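Local atomic coordinates of putative GTP pyrophosphokinase (Streptococcus mutans, PDB entry 3L9D), a protein that probably transfers pyrophosphate from ATP to GTP, the first step of ppGpp synthesis. Residues L108-Q113 with A170-R175. Sequence-based numbering, arbitrary orientation.
Sequences LRIMVQ and AEIQIR
Segments L108-Q113 and A170-R175 pair in parallel, with L108 beside I172 and M111 beside R175, and their strand axes differ in direction by 20°. Five backbone hydrogen bonds pass back and forth between them. L108 N binds E171 O and L108 O accepts Q173 N. I110 N and O reach Q173 O and R175 N, and V112 N closes the ladder on R175 O at 2.7 Å.

L108, I110, I172 and I174 share one face of the sheet. I110 CD1 lies across I172 CG2 at 3.7 Å. V112 CG1 meets I174 CG2 at 3.9 Å. Helix 42-64 packs on this face through F55, and helix 117-126 through V121.

R109, M111, Q173 and R175 occupy the other face. The guanidinium groups of R109 and R175 lie nearly face to face, their planes 19° apart and shifted so that each meets the other near its rim. R175 NH1 is 3.4 Å from R109 NE. The R175 chain is extended from CG to NE, long enough for its head to meet that of R109. M111 SD lies 4.2 Å from R175 CB. On the same strand, Q173 NE2 donates to E171 OE1 at 2.9 Å, from above the carboxylate plane.

The pair joins two inner strands of the mixed five-stranded sheet, 106-112 and the middle strand 164-176. One face is greasy and buried under helices. The other carries most of the polar groups and probably forms the nucleotide site, as in relatives. Hydrogen bonds to N180 and Y148 fix the R175 head beside that of R109. E171 and Q173 match the E-x-Q motif of RelA/SpoT synthetases, and their bond probably holds the E171 carboxylate in place.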
# COMPACT_ATOMS: atom_id res chain seq x y z
N LEU A 108 4.77 -0.41 1.35
CA LEU A 108 3.97 -0.60 2.55
C LEU A 108 2.49 -0.72 2.25
O LEU A 108 2.00 -0.16 1.27
CB LEU A 108 4.20 0.53 3.55
CG LEU A 108 5.44 0.35 4.42
CD1 LEU A 108 6.46 1.40 4.13
CD2 LEU A 108 5.05 0.35 5.89
N ARG A 109 1.78 -1.45 3.09
CA ARG A 109 0.36 -1.63 2.91
C ARG A 109 -0.40 -1.29 4.17
O ARG A 109 -0.16 -1.87 5.21
CB ARG A 109 0.04 -3.07 2.52
CG ARG A 109 0.56 -3.43 1.17
CD ARG A 109 -0.30 -4.48 0.53
NE ARG A 109 0.19 -4.74 -0.82
CZ ARG A 109 0.45 -5.95 -1.29
NH1 ARG A 109 0.27 -7.02 -0.51
NH2 ARG A 109 0.90 -6.10 -2.54
N ILE A 110 -1.34 -0.35 4.06
CA ILE A 110 -2.19 -0.01 5.18
C ILE A 110 -3.57 -0.59 4.91
O ILE A 110 -4.27 -0.14 4.00
CB ILE A 110 -2.23 1.51 5.40
CG1 ILE A 110 -0.81 2.01 5.70
CG2 ILE A 110 -3.21 1.88 6.49
CD1 ILE A 110 -0.66 3.52 5.92
N MET A 111 -3.94 -1.61 5.68
CA MET A 111 -5.25 -2.25 5.54
C MET A 111 -6.31 -1.52 6.37
O MET A 111 -6.20 -1.42 7.59
CB MET A 111 -5.17 -3.73 5.96
CG MET A 111 -5.37 -4.70 4.80
SD MET A 111 -4.15 -4.49 3.48
CE MET A 111 -2.66 -5.05 4.31
N VAL A 112 -7.32 -1.00 5.69
CA VAL A 112 -8.42 -0.30 6.34
C VAL A 112 -9.69 -1.13 6.26
O VAL A 112 -9.82 -1.96 5.37
CB VAL A 112 -8.72 1.08 5.67
CG1 VAL A 112 -7.51 2.03 5.81
CG2 VAL A 112 -9.14 0.88 4.20
N GLN A 113 -10.61 -0.90 7.20
CA GLN A 113 -11.88 -1.61 7.24
C GLN A 113 -12.91 -1.14 6.20
O GLN A 113 -13.57 -1.98 5.58
CB GLN A 113 -12.49 -1.58 8.64
CG GLN A 113 -13.63 -2.63 8.77
CD GLN A 113 -14.35 -2.64 10.12
OE1 GLN A 113 -14.23 -1.72 10.94
NE2 GLN A 113 -15.11 -3.70 10.35
N ALA A 170 9.21 5.42 -0.63
CA ALA A 170 8.43 4.25 -0.29
C ALA A 170 7.04 4.34 -0.94
O ALA A 170 6.45 5.42 -1.02
CB ALA A 170 8.31 4.12 1.21
N GLU A 171 6.53 3.22 -1.42
CA GLU A 171 5.15 3.21 -1.89
C GLU A 171 4.19 2.64 -0.84
O GLU A 171 4.28 1.47 -0.47
CB GLU A 171 5.02 2.44 -3.18
CG GLU A 171 3.58 2.15 -3.49
CD GLU A 171 3.39 1.69 -4.90
OE1 GLU A 171 3.33 0.45 -5.11
OE2 GLU A 171 3.29 2.57 -5.80
N ILE A 172 3.29 3.48 -0.36
CA ILE A 172 2.25 3.07 0.56
C ILE A 172 0.95 2.80 -0.19
O ILE A 172 0.38 3.69 -0.81
CB ILE A 172 1.99 4.19 1.58
CG1 ILE A 172 3.29 4.54 2.30
CG2 ILE A 172 0.94 3.77 2.58
CD1 ILE A 172 3.28 5.92 2.91
N GLN A 173 0.47 1.57 -0.13
CA GLN A 173 -0.85 1.30 -0.69
C GLN A 173 -1.87 1.14 0.41
O GLN A 173 -1.61 0.47 1.41
CB GLN A 173 -0.84 0.06 -1.59
CG GLN A 173 -0.06 0.29 -2.86
CD GLN A 173 -0.11 -0.89 -3.79
OE1 GLN A 173 -1.15 -1.52 -3.93
NE2 GLN A 173 1.02 -1.20 -4.41
N ILE A 174 -3.03 1.78 0.22
CA ILE A 174 -4.10 1.74 1.20
C ILE A 174 -5.27 0.91 0.63
O ILE A 174 -5.72 1.15 -0.49
CB ILE A 174 -4.51 3.18 1.57
CG1 ILE A 174 -3.25 4.01 1.86
CG2 ILE A 174 -5.48 3.19 2.75
CD1 ILE A 174 -3.47 5.50 1.94
N ARG A 175 -5.75 -0.07 1.39
CA ARG A 175 -6.68 -1.06 0.83
C ARG A 175 -7.68 -1.56 1.85
O ARG A 175 -7.35 -1.69 3.03
CB ARG A 175 -5.89 -2.27 0.34
CG ARG A 175 -5.02 -2.02 -0.85
CD ARG A 175 -4.25 -3.27 -1.23
NE ARG A 175 -3.49 -3.11 -2.46
CZ ARG A 175 -2.77 -4.08 -3.02
NH1 ARG A 175 -2.71 -5.28 -2.45
NH2 ARG A 175 -2.11 -3.86 -4.15